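PDB 5EWQ: amidase from Bacillus anthracis, which probably hydrolyses monocarboxylic acid amides to the carboxylate and ammonia. Local coordinates for residues V449-N452 with N453-V456; A267-V270 with K271-A274; V357-L360 with Q361-Y365. One frame throughout, in Å; residues are numbered along the deposited sequence.

Interaction 1 of 3, residues V449-N452 with N453-V456; sequences VMIN and NEEV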
loop_
_atom_site.group_PDB
_atom_site.type_symbol
_atom_site.label_atom_id
_atom_site.label_comp_id
_atom_site.label_asym_id
_atom_site.label_seq_id
_atom_site.Cartn_x
_atom_site.Cartn_y
_atom_site.Cartn_z
ATOM N N VAL A 449 -4.284 13.429 13.588
ATOM C CA VAL A 449 -3.618 13.661 12.311
ATOM C C VAL A 449 -2.119 13.907 12.502
ATOM O O VAL A 449 -1.698 14.534 13.475
ATOM C CB VAL A 449 -4.259 14.851 11.550
ATOM C CG1 VAL A 449 -4.050 16.157 12.304
ATOM C CG2 VAL A 449 -3.712 14.947 10.132
HETATM N N MSE A 450 -1.317 13.389 11.577
HETATM C CA MSE A 450 0.131 13.538 11.645
HETATM C C MSE A 450 0.698 13.962 10.295
HETATM O O MSE A 450 0.012 13.888 9.275
HETATM C CB MSE A 450 0.785 12.230 12.092
HETATM C CG MSE A 450 1.098 11.283 10.943
HETATM SE SE MSE A 450 1.697 9.523 11.522
HETATM C CE MSE A 450 -0.041 8.756 11.941
ATOM N N ILE A 451 1.950 14.407 10.294
ATOM C CA ILE A 451 2.651 14.709 9.054
ATOM C C ILE A 451 3.535 13.530 8.658
ATOM O O ILE A 451 4.410 13.123 9.421
ATOM C CB ILE A 451 3.513 15.979 9.177
ATOM C CG1 ILE A 451 2.629 17.199 9.438
ATOM C CG2 ILE A 451 4.340 16.186 7.919
ATOM C CD1 ILE A 451 3.392 18.504 9.496
ATOM N N ASN A 452 3.293 12.992 7.464
ATOM C CA ASN A 452 4.008 11.817 6.967
ATOM C C ASN A 452 3.920 10.634 7.928
ATOM O O ASN A 452 2.832 10.265 8.368
ATOM C CB ASN A 452 5.473 12.160 6.685
ATOM C CG ASN A 452 5.628 13.214 5.605
ATOM O OD1 ASN A 452 4.759 13.371 4.748
ATOM N ND2 ASN A 452 6.738 13.941 5.642
ATOM N N ASN A 453 5.065 10.045 8.258
ATOM C CA ASN A 453 5.087 8.857 9.106
ATOM C C ASN A 453 5.813 9.071 10.432
ATOM O O ASN A 453 6.533 8.190 10.905
ATOM C CB ASN A 453 5.728 7.688 8.354
ATOM C CG ASN A 453 7.180 7.947 8.003
ATOM O OD1 ASN A 453 7.584 9.089 7.784
ATOM N ND2 ASN A 453 7.974 6.884 7.952
ATOM N N GLU A 454 5.605 10.233 11.041
ATOM C CA GLU A 454 6.306 10.586 12.271
ATOM C C GLU A 454 5.786 9.823 13.490
ATOM O O GLU A 454 6.541 9.547 14.422
ATOM C CB GLU A 454 6.208 12.093 12.518
ATOM C CG GLU A 454 6.905 12.933 11.460
ATOM C CD GLU A 454 6.699 14.421 11.665
ATOM O OE1 GLU A 454 6.015 14.801 12.638
ATOM O OE2 GLU A 454 7.222 15.210 10.850
ATOM N N GLU A 455 4.500 9.483 13.484
ATOM C CA GLU A 455 3.895 8.783 14.615
ATOM C C GLU A 455 3.095 7.561 14.169
ATOM O O GLU A 455 1.866 7.561 14.227
ATOM C CB GLU A 455 2.990 9.730 15.408
ATOM C CG GLU A 455 3.681 10.985 15.921
ATOM C CD GLU A 455 4.767 10.685 16.935
ATOM O OE1 GLU A 455 4.639 9.683 17.670
ATOM O OE2 GLU A 455 5.752 11.452 16.996
ATOM N N VAL A 456 3.795 6.516 13.738
ATOM C CA VAL A 456 3.138 5.305 13.256
ATOM C C VAL A 456 3.349 4.135 14.212
ATOM O O VAL A 456 2.553 3.196 14.245
ATOM C CB VAL A 456 3.648 4.914 11.854
ATOM C CG1 VAL A 456 2.771 3.831 11.246
ATOM C CG2 VAL A 456 3.676 6.127 10.952
#

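Interaction 2 of 3, residues A267-V270 with K271-A274; sequences ARTV and KDAA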
loop_
_atom_site.group_PDB
_atom_site.type_symbol
_atom_site.label_atom_id
_atom_site.label_comp_id
_atom_site.label_asym_id
_atom_site.label_seq_id
_atom_site.Cartn_x
_atom_site.Cartn_y
_atom_site.Cartn_z
ATOM N N ALA A 267 -4.989 4.360 -3.238
ATOM C CA ALA A 267 -5.516 5.021 -4.428
ATOM C C ALA A 267 -5.198 6.514 -4.410
ATOM O O ALA A 267 -4.548 7.005 -3.489
ATOM C CB ALA A 267 -7.015 4.801 -4.536
ATOM N N ARG A 268 -5.656 7.229 -5.431
ATOM C CA ARG A 268 -5.472 8.675 -5.486
ATOM C C ARG A 268 -6.537 9.368 -4.649
ATOM O O ARG A 268 -6.313 10.447 -4.102
ATOM C CB ARG A 268 -5.537 9.182 -6.928
ATOM C CG ARG A 268 -5.057 8.192 -7.967
ATOM C CD ARG A 268 -5.229 8.754 -9.370
ATOM N NE ARG A 268 -4.943 7.757 -10.395
ATOM C CZ ARG A 268 -5.852 6.938 -10.915
ATOM N NH1 ARG A 268 -5.504 6.059 -11.844
ATOM N NH2 ARG A 268 -7.112 6.999 -10.503
ATOM N N THR A 269 -7.699 8.730 -4.557
ATOM C CA THR A 269 -8.851 9.313 -3.887
ATOM C C THR A 269 -9.294 8.459 -2.702
ATOM O O THR A 269 -9.243 7.230 -2.762
ATOM C CB THR A 269 -10.028 9.483 -4.867
ATOM O OG1 THR A 269 -9.557 10.090 -6.076
ATOM C CG2 THR A 269 -11.125 10.346 -4.260
ATOM N N VAL A 270 -9.717 9.120 -1.627
ATOM C CA VAL A 270 -10.232 8.440 -0.442
ATOM C C VAL A 270 -11.453 7.595 -0.800
ATOM O O VAL A 270 -11.658 6.510 -0.252
ATOM C CB VAL A 270 -10.604 9.450 0.662
ATOM C CG1 VAL A 270 -11.069 8.731 1.918
ATOM C CG2 VAL A 270 -9.418 10.349 0.974
ATOM N N LYS A 271 -12.253 8.106 -1.730
ATOM C CA LYS A 271 -13.423 7.397 -2.237
ATOM C C LYS A 271 -13.036 6.062 -2.866
ATOM O O LYS A 271 -13.573 5.015 -2.507
ATOM C CB LYS A 271 -14.157 8.263 -3.264
ATOM C CG LYS A 271 -15.376 7.611 -3.899
ATOM C CD LYS A 271 -16.607 7.762 -3.024
ATOM C CE LYS A 271 -17.883 7.670 -3.851
ATOM N NZ LYS A 271 -19.093 8.007 -3.051
ATOM N N ASP A 272 -12.097 6.114 -3.805
ATOM C CA ASP A 272 -11.644 4.924 -4.518
ATOM C C ASP A 272 -10.969 3.925 -3.581
ATOM O O ASP A 272 -11.041 2.714 -3.795
ATOM C CB ASP A 272 -10.689 5.317 -5.647
ATOM C CG ASP A 272 -11.352 6.195 -6.692
ATOM O OD1 ASP A 272 -12.577 6.054 -6.895
ATOM O OD2 ASP A 272 -10.652 7.025 -7.308
ATOM N N ALA A 273 -10.315 4.436 -2.542
ATOM C CA ALA A 273 -9.662 3.586 -1.554
ATOM C C ALA A 273 -10.691 2.774 -0.775
ATOM O O ALA A 273 -10.492 1.588 -0.514
ATOM C CB ALA A 273 -8.816 4.424 -0.608
ATOM N N ALA A 274 -11.793 3.424 -0.413
ATOM C CA ALA A 274 -12.867 2.763 0.318
ATOM C C ALA A 274 -13.579 1.742 -0.563
ATOM O O ALA A 274 -14.097 0.738 -0.074
ATOM C CB ALA A 274 -13.855 3.787 0.845
#

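Interaction 3 of 3, residues V357-L360 with Q361-Y365; sequences VDNL and QTLEY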
loop_
_atom_site.group_PDB
_atom_site.type_symbol
_atom_site.label_atom_id
_atom_site.label_comp_id
_atom_site.label_asym_id
_atom_site.label_seq_id
_atom_site.Cartn_x
_atom_site.Cartn_y
_atom_site.Cartn_z
ATOM N N VAL A 357 7.169 0.666 23.975
ATOM C CA VAL A 357 6.603 0.124 22.746
ATOM C C VAL A 357 7.713 -0.303 21.791
ATOM O O VAL A 357 8.273 0.517 21.064
ATOM C CB VAL A 357 5.685 1.146 22.049
ATOM C CG1 VAL A 357 5.034 0.527 20.822
ATOM C CG2 VAL A 357 4.628 1.651 23.019
ATOM N N ASP A 358 8.026 -1.594 21.802
ATOM C CA ASP A 358 9.113 -2.129 20.991
ATOM C C ASP A 358 8.645 -2.463 19.577
ATOM O O ASP A 358 7.477 -2.784 19.359
ATOM C CB ASP A 358 9.709 -3.372 21.658
ATOM C CG ASP A 358 10.828 -3.993 20.846
ATOM O OD1 ASP A 358 11.999 -3.612 21.056
ATOM O OD2 ASP A 358 10.536 -4.861 19.997
ATOM N N ASN A 359 9.567 -2.383 18.623
ATOM C CA ASN A 359 9.266 -2.692 17.232
ATOM C C ASN A 359 10.306 -3.626 16.619
ATOM O O ASN A 359 9.963 -4.583 15.926
ATOM C CB ASN A 359 9.176 -1.402 16.413
ATOM C CG ASN A 359 8.636 -1.635 15.016
ATOM O OD1 ASN A 359 7.846 -2.550 14.788
ATOM N ND2 ASN A 359 9.065 -0.805 14.071
ATOM N N LEU A 360 11.578 -3.343 16.889
ATOM C CA LEU A 360 12.683 -4.078 16.279
ATOM C C LEU A 360 12.788 -5.519 16.771
ATOM O O LEU A 360 12.894 -6.446 15.968
ATOM C CB LEU A 360 14.003 -3.348 16.535
ATOM C CG LEU A 360 14.091 -1.917 15.999
ATOM C CD1 LEU A 360 15.489 -1.351 16.201
ATOM C CD2 LEU A 360 13.689 -1.862 14.532
ATOM N N GLN A 361 12.767 -5.703 18.088
ATOM C CA GLN A 361 12.879 -7.036 18.677
ATOM C C GLN A 361 11.696 -7.914 18.285
ATOM O O GLN A 361 11.831 -9.130 18.150
ATOM C CB GLN A 361 12.985 -6.947 20.201
ATOM C CG GLN A 361 14.275 -6.318 20.700
ATOM C CD GLN A 361 14.370 -6.312 22.215
ATOM O OE1 GLN A 361 13.415 -6.660 22.909
ATOM N NE2 GLN A 361 15.528 -5.918 22.733
ATOM N N THR A 362 10.539 -7.286 18.106
ATOM C CA THR A 362 9.344 -7.985 17.650
ATOM C C THR A 362 9.565 -8.536 16.244
ATOM O O THR A 362 9.062 -9.603 15.893
ATOM C CB THR A 362 8.111 -7.057 17.660
ATOM O OG1 THR A 362 7.961 -6.471 18.959
ATOM C CG2 THR A 362 6.848 -7.829 17.306
ATOM N N LEU A 363 10.333 -7.799 15.448
ATOM C CA LEU A 363 10.637 -8.191 14.076
ATOM C C LEU A 363 11.762 -9.220 14.008
ATOM O O LEU A 363 11.691 -10.176 13.238
ATOM C CB LEU A 363 11.013 -6.962 13.246
ATOM C CG LEU A 363 9.898 -5.960 12.939
ATOM C CD1 LEU A 363 10.482 -4.598 12.613
ATOM C CD2 LEU A 363 9.056 -6.459 11.785
ATOM N N GLU A 364 12.798 -9.014 14.818
ATOM C CA GLU A 364 13.990 -9.857 14.786
ATOM C C GLU A 364 13.683 -11.323 15.076
ATOM O O GLU A 364 14.242 -12.219 14.442
ATOM C CB GLU A 364 15.031 -9.338 15.782
ATOM C CG GLU A 364 16.283 -10.197 15.880
ATOM C CD GLU A 364 17.338 -9.589 16.784
ATOM O OE1 GLU A 364 18.028 -10.352 17.492
ATOM O OE2 GLU A 364 17.482 -8.347 16.781
ATOM N N TYR A 365 12.789 -11.565 16.027
ATOM C CA TYR A 365 12.429 -12.929 16.393
ATOM C C TYR A 365 11.411 -13.532 15.432
ATOM O O TYR A 365 11.552 -14.676 14.998
ATOM C CB TYR A 365 11.876 -12.972 17.820
ATOM C CG TYR A 365 11.259 -14.304 18.192
ATOM C CD1 TYR A 365 12.049 -15.355 18.641
ATOM C CD2 TYR A 365 9.888 -14.511 18.091
ATOM C CE1 TYR A 365 11.489 -16.574 18.978
ATOM C CE2 TYR A 365 9.322 -15.724 18.425
ATOM C CZ TYR A 365 10.127 -16.752 18.868
ATOM O OH TYR A 365 9.563 -17.962 19.202
#

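Interaction 1 of 3, residues V449-N452 with N453-V456
The carboxylate of E454 lies with one face over the carbonyl of I451: I451 O sits 3.5 Å from E454 CD, above the carboxylate plane, and 3.2 Å from E454 CG. E454 OE2 comes no nearer than 4.1 Å to I451 CB, and outside the bend it has R328 as a long, weak ion-pair partner. The N452 amide is turned away from this group and bonds through OD1 to the backbone N of G481, while the N453 side chain touches A231 of helix 230-235. Between I451 and E454 the chain makes a distorted beta turn, roughly type II' at N452 with its positive phi (55°), and no I451-E454 backbone hydrogen bond closes it. It takes the chain out of strand 447-451 of the central mixed sheet toward helix 457-462. Selenomethionine M450 reaches across the mouth of the bend. With chi1 at 88° and a bend at chi3 (80°), its chain crosses to E455, bringing CE to 3.2 Å from E455 O. M450 SE lies 3.4 Å from E455 N and touches V456 CG2 at 4.0 Å. V483 and V485 of strand 479-485 pack against the same M450 side chain.

Interaction 2 of 3, residues A267-V270 with K271-A274
T269 holds CG2 anti to its backbone N and OG1 beside that N (chi1 -47°), which splits its two branches between K271 and D272. T269 CG2 runs alongside K271, 3.8 Å from K271 CB. The hydroxyl goes the other way: T269 OG1 is 3.5 Å from D272 OD2, a carboxylate swung back toward the start of the helix by a chi1 of -62°. T269 is the N-cap residue of helix 270-280, but its side chain makes no capping bond. A273 N donates to T269 O at 3.0 Å and A274 N to V270 O at 3.1 Å, the start of the regular helical pattern. Before the cap, A267 ends strand 263-267 and lays its CB against D272 CB at 3.9 Å and A273 CB at 4.3 Å. The other polar ends have partners beyond the turn: D272 OD1 takes V50 N, and K271 NZ gives to T302 O. Helix 491-503 flanks the turn, with E502 OE2 accepting a hydrogen bond from V270 N and F495 on V270, A273 and A274, while V239 of strand 239-242 and L219 of strand 219-223 close it from the sheet.

Interaction 3 of 3, residues V357-L360 with Q361-Y365
D358 OD2 accepts two hydrogen bonds from the same residue, T362: one from the backbone N at 3.1 Å and one from OG1 at 3.2 Å. The amide meets the oxygen nearly in line with its C-O bond, whereas the hydroxyl uses the anti lone pair, away from OD1. Both partners have the torsions for it. D358 stretches out with chi1 at 179°, carrying its carboxylate forward over the coming helix, and a chi1 of -54° in T362 swings the hydroxyl round to the amide side, where the two donors lie near each other. Q361 lies across this group at about a right angle, with the carboxylate and amide planes 46° apart. Its contact is mainly through the aliphatic part: Q361 CB is 3.2 Å from D358 OD2, and Q361 CG is 3.6 Å from D358 OD1. N359, next in the chain, is the N-cap residue of helix 360-377, yet its side chain makes no capping bond; the residue before it supplies the carboxylate for the first turn. The backbone then takes over, with L363 N bonding to N359 O at 3.3 Å and E364 N to L360 O at 2.8 Å. L363 folds its side chain over N359, CD1 coming 3.4 Å from N359 O. Ahead of the helix, the loop is held by D358 N, bonded to S428 OG of helix 418-437, and by V357, packed on helix 457-462. A carboxylate oxygen that accepts hydrogen bonds from an amide and a hydroxyl near the N-terminus of a helix is probably favoured in its charged form; the OG1 bond would help hold the T362 hydroxyl, and the pair of bonds would restrain the D358 carboxylate.

Along the chain the order is interaction 2, interaction 3, interaction 1. Interactions 1 and 2 follow strands of the same mixed sheet, 447-451 and 263-267, with strands 479-485, 466-473 and 239-242 between them; their centres are 19 Å apart. Interaction 3 starts helix 360-377, its centre 20 Å from interaction 1 and 31 Å from interaction 2, on the opposite side of the chain's centre from the latter. None of the three touches another, but helix 457-462 joins two of them: 453-456 leads into it and V357 packs on it. All three are places where the chain passes from loop or strand toward a helix, and all lie within the one amidase-family region of the chain.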